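Local coordinates for histidine-rich glycoprotein (Oryctolagus cuniculus, PDB 4CCV), which binds heparin, heme, plasminogen, thrombospondin and divalent metal ions in plasma, acting as an adapter in coagulation, fibrinolysis and angiogenesis, at residues 14-25 and 90-100. Residues are numbered along the deposited sequence; the frame is centred on the assembly and turned at random. Where two conformers were deposited one is given.
Sequences FRKSADKALEVY and LENPEDVIISC
In the helix-on-sheet core of the second cystatin domain, Tyr-25 lies against the inward side of strand 95-100 and carries a sulfur-aromatic contact with Cys-100. The SG of Cys-100 sits over the middle of one ring face, 3.9 Å from the centroid of the Tyr-25 ring and 12° off its normal, while CB rests on the same ring nearer CE2 and CZ. That sulfur belongs to the disulfide with Cys-77 of the adjoining strand, so the ring packs on a cross-strand link. With CG anti to the backbone N (chi1 -172°), the ring of Tyr-25 extends from the helix toward the strand. Its edge at CD1 meets Ile-98: O of Ile-98 lies near the ring plane, and CG1 of Ile-98 is 3.5 Å from Tyr-25 CD1. A water joins the two segments, 2.6 Å from Tyr-25 OH and accepting from Cys-100 N; Tyr-32 meets the tyrosine edge-to-face. One turn earlier in the helix, the methyl of Ala-21 faces CD1 of Ile-98 in the conformer given (CB to CD1 3.8 Å), with CG1 of Val-96 more loosely alongside. Near Phe-14 and Lys-16 the contact passes to the loop 90-94. CD1 of Leu-90 stands over one face of the Phe-14 ring, offset toward the rim and 3.7 Å from its centroid, the two side chains crossing at about a right angle. Outside this apolar patch, Lys-16 bends at its last two torsions to bring NZ within 3.1 Å of Glu-91 OE2, an exposed salt bridge whose exact geometry is doubtful, Glu-91 being poorly ordered and Lys-16 CE implausibly close. Segments 15-25 and 95-100 cross at -74°, their axes 8.7 Å apart at closest approach, as in the cystatin fold, where a long helix lies across an antiparallel sheet, here with one flank on edge strand 95-104.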
ATOM      1  N   PHE A  14      -2.640  10.939   0.185  1.00 37.20           N
ATOM      2  CA  PHE A  14      -3.002   9.537  -0.007  1.00 33.79           C
ATOM      3  C   PHE A  14      -2.575   8.710   1.188  1.00 33.59           C
ATOM      4  O   PHE A  14      -2.832   7.521   1.226  1.00 31.37           O
ATOM      5  CB  PHE A  14      -2.427   9.036  -1.322  1.00 33.18           C
ATOM      6  CG  PHE A  14      -3.132   9.630  -2.499  1.00 34.40           C
ATOM      7  CD1 PHE A  14      -4.286   9.045  -2.991  1.00 35.01           C
ATOM      8  CD2 PHE A  14      -2.712  10.825  -3.028  1.00 36.54           C
ATOM      9  CE1 PHE A  14      -4.959   9.617  -4.070  1.00 37.46           C
ATOM     10  CE2 PHE A  14      -3.402  11.434  -4.066  1.00 40.23           C
ATOM     11  CZ  PHE A  14      -4.531  10.832  -4.588  1.00 39.76           C
ATOM     12  N   ARG A  15      -1.977   9.349   2.191  1.00 35.16           N
ATOM     13  CA  ARG A  15      -1.485   8.600   3.326  1.00 36.70           C
ATOM     14  C   ARG A  15      -2.589   7.928   4.103  1.00 34.51           C
ATOM     15  O   ARG A  15      -2.484   6.767   4.461  1.00 32.17           O
ATOM     16  CB  ARG A  15      -0.622   9.442   4.295  1.00 41.57           C
ATOM     17  CG  ARG A  15       0.108   8.471   5.216  1.00 45.57           C
ATOM     18  CD  ARG A  15       1.130   9.135   6.141  1.00 54.36           C
ATOM     19  NE  ARG A  15       1.741   8.055   6.915  1.00 58.98           N
ATOM     20  CZ  ARG A  15       2.919   7.499   6.656  1.00 60.17           C
ATOM     21  NH1 ARG A  15       3.696   7.950   5.671  1.00 61.11           N
ATOM     22  NH2 ARG A  15       3.330   6.503   7.429  1.00 63.79           N
ATOM     23  N   LYS A  16      -3.684   8.638   4.311  1.00 35.26           N
ATOM     24  CA  LYS A  16      -4.800   8.080   5.038  1.00 37.65           C
ATOM     25  C   LYS A  16      -5.437   6.904   4.271  1.00 34.63           C
ATOM     26  O   LYS A  16      -5.945   5.926   4.876  1.00 34.18           O
ATOM     27  CB  LYS A  16      -5.795   9.216   5.282  1.00 46.41           C
ATOM     28  CG  LYS A  16      -7.167   8.800   5.741  1.00 55.13           C
ATOM     29  CD  LYS A  16      -8.190   9.964   5.665  1.00 64.98           C
ATOM     30  CE  LYS A  16      -8.486  10.418   4.204  1.00 69.35           C
ATOM     31  NZ  LYS A  16      -9.001   9.365   3.246  1.00 66.83           N
ATOM     32  N   SER A  17      -5.437   7.032   2.947  1.00 32.19           N
ATOM     33  CA  SER A  17      -5.962   5.990   2.091  1.00 31.75           C
ATOM     34  C   SER A  17      -5.101   4.707   2.271  1.00 28.98           C
ATOM     35  O   SER A  17      -5.625   3.566   2.262  1.00 29.75           O
ATOM     36  CB  SER A  17      -6.018   6.471   0.636  1.00 33.10           C
ATOM     37  OG  SER A  17      -6.979   7.539   0.409  1.00 36.09           O
ATOM     38  N   ALA A  18      -3.791   4.894   2.339  1.00 28.80           N
ATOM     39  CA  ALA A  18      -2.863   3.749   2.543  1.00 28.61           C
ATOM     40  C   ALA A  18      -3.093   3.136   3.895  1.00 28.89           C
ATOM     41  O   ALA A  18      -3.150   1.934   4.000  1.00 32.14           O
ATOM     42  CB  ALA A  18      -1.367   4.164   2.403  1.00 28.44           C
ATOM     43  N   ASP A  19      -3.202   3.968   4.943  1.00 31.00           N
ATOM     44  CA  ASP A  19      -3.516   3.479   6.296  1.00 31.90           C
ATOM     45  C   ASP A  19      -4.780   2.628   6.303  1.00 32.69           C
ATOM     46  O   ASP A  19      -4.810   1.555   6.880  1.00 31.27           O
ATOM     47  CB  ASP A  19      -3.710   4.639   7.307  1.00 34.75           C
ATOM     48  CG  ASP A  19      -2.419   5.409   7.613  1.00 39.64           C
ATOM     49  OD1 ASP A  19      -1.309   4.895   7.370  1.00 41.90           O
ATOM     50  OD2 ASP A  19      -2.512   6.539   8.144  1.00 45.25           O
ATOM     51  N   LYS A  20      -5.853   3.161   5.727  1.00 30.77           N
ATOM     52  CA  LYS A  20      -7.113   2.426   5.697  1.00 33.87           C
ATOM     53  C   LYS A  20      -7.053   1.144   4.832  1.00 31.11           C
ATOM     54  O   LYS A  20      -7.634   0.137   5.161  1.00 30.83           O
ATOM     55  CB  LYS A  20      -8.264   3.318   5.198  1.00 39.16           C
ATOM     56  CG  LYS A  20      -9.575   2.544   5.166  1.00 45.60           C
ATOM     57  CD  LYS A  20     -10.844   3.396   5.012  1.00 55.29           C
ATOM     58  CE  LYS A  20     -12.121   2.578   5.310  1.00 58.02           C
ATOM     59  NZ  LYS A  20     -13.317   3.458   5.500  1.00 66.56           N
ATOM     60  N   ALA A  21      -6.386   1.185   3.700  1.00 30.23           N
ATOM     61  CA  ALA A  21      -6.257  -0.022   2.916  1.00 30.13           C
ATOM     62  C   ALA A  21      -5.461  -1.092   3.655  1.00 29.98           C
ATOM     63  O   ALA A  21      -5.815  -2.274   3.591  1.00 29.28           O
ATOM     64  CB  ALA A  21      -5.606   0.282   1.606  1.00 32.33           C
ATOM     65  N   LEU A  22      -4.387  -0.711   4.336  1.00 29.77           N
ATOM     66  CA  LEU A  22      -3.689  -1.683   5.143  1.00 30.87           C
ATOM     67  C   LEU A  22      -4.542  -2.289   6.279  1.00 30.50           C
ATOM     68  O   LEU A  22      -4.498  -3.517   6.550  1.00 31.51           O
ATOM     69  CB  LEU A  22      -2.385  -1.111   5.676  1.00 31.31           C
ATOM     70  CG  LEU A  22      -1.502  -2.057   6.521  1.00 33.45           C
ATOM     71  CD1 LEU A  22      -1.006  -3.260   5.758  1.00 34.18           C
ATOM     72  CD2 LEU A  22      -0.316  -1.305   7.092  1.00 35.14           C
ATOM     73  N   GLU A  23      -5.367  -1.461   6.892  1.00 30.81           N
ATOM     74  CA  GLU A  23      -6.257  -1.875   7.962  0.50 31.33           C
ATOM     75  C   GLU A  23      -7.181  -2.966   7.425  1.00 30.86           C
ATOM     76  O   GLU A  23      -7.377  -4.026   8.039  1.00 31.76           O
ATOM     77  CB  GLU A  23      -7.035  -0.629   8.468  0.50 31.92           C
ATOM     78  CG  GLU A  23      -7.929  -0.863   9.663  0.50 34.14           C
ATOM     79  CD  GLU A  23      -8.850   0.305  10.007  0.50 36.14           C
ATOM     80  OE1 GLU A  23      -8.855   1.359   9.338  0.50 36.08           O
ATOM     81  OE2 GLU A  23      -9.615   0.143  10.958  0.50 39.31           O
ATOM     82  N   VAL A  24      -7.727  -2.705   6.244  1.00 30.73           N
ATOM     83  CA  VAL A  24      -8.625  -3.683   5.593  1.00 31.24           C
ATOM     84  C   VAL A  24      -7.851  -4.966   5.234  1.00 31.84           C
ATOM     85  O   VAL A  24      -8.317  -6.080   5.457  1.00 32.36           O
ATOM     86  CB  VAL A  24      -9.254  -3.078   4.338  1.00 32.40           C
ATOM     87  CG1 VAL A  24      -9.937  -4.173   3.543  1.00 32.71           C
ATOM     88  CG2 VAL A  24     -10.276  -1.943   4.682  1.00 32.63           C
ATOM     89  N   TYR A  25      -6.662  -4.813   4.662  1.00 30.53           N
ATOM     90  CA  TYR A  25      -5.895  -5.975   4.254  1.00 30.04           C
ATOM     91  C   TYR A  25      -5.604  -6.906   5.433  1.00 31.91           C
ATOM     92  O   TYR A  25      -5.802  -8.135   5.346  1.00 27.58           O
ATOM     93  CB  TYR A  25      -4.582  -5.527   3.545  1.00 29.50           C
ATOM     94  CG  TYR A  25      -3.823  -6.686   2.930  1.00 29.48           C
ATOM     95  CD1 TYR A  25      -4.107  -7.146   1.653  1.00 28.92           C
ATOM     96  CD2 TYR A  25      -2.776  -7.279   3.609  1.00 29.01           C
ATOM     97  CE1 TYR A  25      -3.406  -8.192   1.081  1.00 30.39           C
ATOM     98  CE2 TYR A  25      -2.082  -8.343   3.061  1.00 33.24           C
ATOM     99  CZ  TYR A  25      -2.416  -8.812   1.806  1.00 33.74           C
ATOM    100  OH  TYR A  25      -1.661  -9.821   1.242  1.00 36.67           O
ATOM    101  N   LEU A  90     -11.130  12.273  -1.610  1.00 49.47           N
ATOM    102  CA  LEU A  90     -10.575  10.915  -1.595  1.00 47.36           C
ATOM    103  C   LEU A  90     -11.202  10.005  -0.587  1.00 47.56           C
ATOM    104  O   LEU A  90     -10.811   8.851  -0.509  1.00 46.88           O
ATOM    105  CB  LEU A  90      -9.069  10.984  -1.264  1.00 49.83           C
ATOM    106  CG  LEU A  90      -8.278  11.694  -2.356  1.00 51.30           C
ATOM    107  CD1 LEU A  90      -6.812  11.876  -1.996  1.00 54.62           C
ATOM    108  CD2 LEU A  90      -8.483  10.950  -3.680  1.00 48.32           C
ATOM    109  N   GLU A  91     -12.173  10.499   0.182  1.00 48.33           N
ATOM    110  CA  GLU A  91     -12.619   9.800   1.381  1.00 49.87           C
ATOM    111  C   GLU A  91     -13.441   8.548   1.161  1.00 45.38           C
ATOM    112  O   GLU A  91     -13.507   7.718   2.063  1.00 45.73           O
ATOM    113  CB  GLU A  91     -13.461  10.703   2.275  1.00 56.61           C
ATOM    114  CG  GLU A  91     -12.844  12.042   2.548  1.00 67.24           C
ATOM    115  CD  GLU A  91     -11.526  11.915   3.275  1.00 76.60           C
ATOM    116  OE1 GLU A  91     -11.574  11.686   4.511  1.00 82.94           O
ATOM    117  OE2 GLU A  91     -10.454  12.049   2.606  1.00 79.78           O
ATOM    118  N   ASN A  92     -14.094   8.412   0.013  1.00 38.88           N
ATOM    119  CA  ASN A  92     -15.152   7.428  -0.118  1.00 36.25           C
ATOM    120  C   ASN A  92     -15.105   6.666  -1.447  1.00 33.63           C
ATOM    121  O   ASN A  92     -16.027   6.701  -2.262  1.00 33.32           O
ATOM    122  CB  ASN A  92     -16.484   8.149   0.092  1.00 39.13           C
ATOM    123  CG  ASN A  92     -16.615   8.693   1.491  1.00 42.53           C
ATOM    124  OD1 ASN A  92     -16.556   9.911   1.737  1.00 47.57           O
ATOM    125  ND2 ASN A  92     -16.739   7.788   2.443  1.00 43.14           N
ATOM    126  N   PRO A  93     -14.029   5.935  -1.659  1.00 31.17           N
ATOM    127  CA  PRO A  93     -14.031   5.085  -2.852  1.00 30.39           C
ATOM    128  C   PRO A  93     -15.172   4.085  -2.890  1.00 31.06           C
ATOM    129  O   PRO A  93     -15.643   3.630  -1.846  1.00 33.64           O
ATOM    130  CB  PRO A  93     -12.660   4.401  -2.805  1.00 30.06           C
ATOM    131  CG  PRO A  93     -12.297   4.384  -1.382  1.00 30.62           C
ATOM    132  CD  PRO A  93     -12.840   5.704  -0.803  1.00 30.95           C
ATOM    133  N   GLU A  94     -15.662   3.807  -4.097  1.00 31.29           N
ATOM    134  CA  GLU A  94     -16.741   2.841  -4.280  1.00 34.17           C
ATOM    135  C   GLU A  94     -16.258   1.467  -3.891  1.00 32.06           C
ATOM    136  O   GLU A  94     -17.031   0.647  -3.385  1.00 34.22           O
ATOM    137  CB  GLU A  94     -17.140   2.758  -5.736  1.00 37.32           C
ATOM    138  CG  GLU A  94     -17.641   4.072  -6.312  1.00 42.98           C
ATOM    139  CD  GLU A  94     -18.926   4.558  -5.640  1.00 49.08           C
ATOM    140  OE1 GLU A  94     -19.875   3.737  -5.564  1.00 48.71           O
ATOM    141  OE2 GLU A  94     -18.983   5.742  -5.185  1.00 52.05           O
ATOM    142  N   ASP A  95     -15.002   1.195  -4.229  1.00 31.40           N
ATOM    143  CA  ASP A  95     -14.333  -0.027  -3.816  1.00 33.20           C
ATOM    144  C   ASP A  95     -12.813   0.054  -3.831  1.00 31.60           C
ATOM    145  O   ASP A  95     -12.244   0.939  -4.422  1.00 31.66           O
ATOM    146  CB  ASP A  95     -14.795  -1.243  -4.635  1.00 36.94           C
ATOM    147  CG  ASP A  95     -14.553  -1.084  -6.099  1.00 39.95           C
ATOM    148  OD1 ASP A  95     -13.393  -0.953  -6.470  1.00 41.56           O
ATOM    149  OD2 ASP A  95     -15.526  -1.079  -6.900  1.00 48.53           O
ATOM    150  N   VAL A  96     -12.174  -0.915  -3.170  1.00 31.75           N
ATOM    151  CA  VAL A  96     -10.733  -0.914  -2.983  1.00 30.64           C
ATOM    152  C   VAL A  96     -10.232  -2.345  -3.154  1.00 29.61           C
ATOM    153  O   VAL A  96     -10.852  -3.292  -2.644  1.00 29.72           O
ATOM    154  CB  VAL A  96     -10.381  -0.380  -1.587  1.00 33.29           C
ATOM    155  CG1 VAL A  96      -8.882  -0.409  -1.348  1.00 33.46           C
ATOM    156  CG2 VAL A  96     -10.867   1.059  -1.396  1.00 35.62           C
ATOM    157  N   ILE A  97      -9.134  -2.514  -3.902  1.00 28.41           N
ATOM    158  CA  ILE A  97      -8.445  -3.777  -4.023  1.00 29.73           C
ATOM    159  C   ILE A  97      -7.001  -3.599  -3.545  1.00 28.47           C
ATOM    160  O   ILE A  97      -6.322  -2.669  -3.991  1.00 29.07           O
ATOM    161  CB  ILE A  97      -8.452  -4.249  -5.483  1.00 33.12           C
ATOM    162  CG1 ILE A  97      -9.911  -4.404  -5.956  1.00 37.32           C
ATOM    163  CG2 ILE A  97      -7.661  -5.549  -5.613  1.00 35.61           C
ATOM    164  CD1 ILE A  97     -10.072  -4.476  -7.452  1.00 42.51           C
ATOM    165  N   ILE A  98      -6.568  -4.457  -2.608  1.00 27.98           N
ATOM    166  CA  ILE A  98      -5.215  -4.377  -2.072  0.50 28.17           C
ATOM    167  C   ILE A  98      -4.459  -5.712  -2.092  1.00 28.14           C
ATOM    168  O   ILE A  98      -4.985  -6.783  -1.719  1.00 27.33           O
ATOM    169  CB  ILE A  98      -5.213  -3.765  -0.662  0.50 29.35           C
ATOM    170  CG1 ILE A  98      -3.874  -3.990   0.057  0.50 29.65           C
ATOM    171  CG2 ILE A  98      -6.347  -4.282   0.190  0.50 30.53           C
ATOM    172  CD1 ILE A  98      -3.738  -2.967   1.136  0.50 30.64           C
ATOM    173  N   SER A  99      -3.239  -5.627  -2.558  1.00 28.29           N
ATOM    174  CA  SER A  99      -2.251  -6.691  -2.452  1.00 30.69           C
ATOM    175  C   SER A  99      -0.975  -6.174  -1.817  1.00 30.23           C
ATOM    176  O   SER A  99      -0.605  -5.031  -2.016  1.00 28.77           O
ATOM    177  CB  SER A  99      -1.913  -7.231  -3.863  1.00 31.71           C
ATOM    178  OG  SER A  99      -3.048  -7.966  -4.248  1.00 39.98           O
ATOM    179  N   CYS A 100      -0.284  -7.082  -1.131  1.00 30.95           N
ATOM    180  CA  CYS A 100       0.944  -6.827  -0.475  1.00 32.23           C
ATOM    181  C   CYS A 100       1.934  -7.996  -0.673  1.00 32.44           C
ATOM    182  O   CYS A 100       1.512  -9.169  -0.822  1.00 30.21           O
ATOM    183  CB  CYS A 100       0.741  -6.670   1.022  1.00 36.16           C
ATOM    184  SG  CYS A 100      -0.266  -5.218   1.585  1.00 41.62           S
TER
HETATM  185  O   HOH W   1      -1.901  -9.895  -1.313  1.00 41.42           O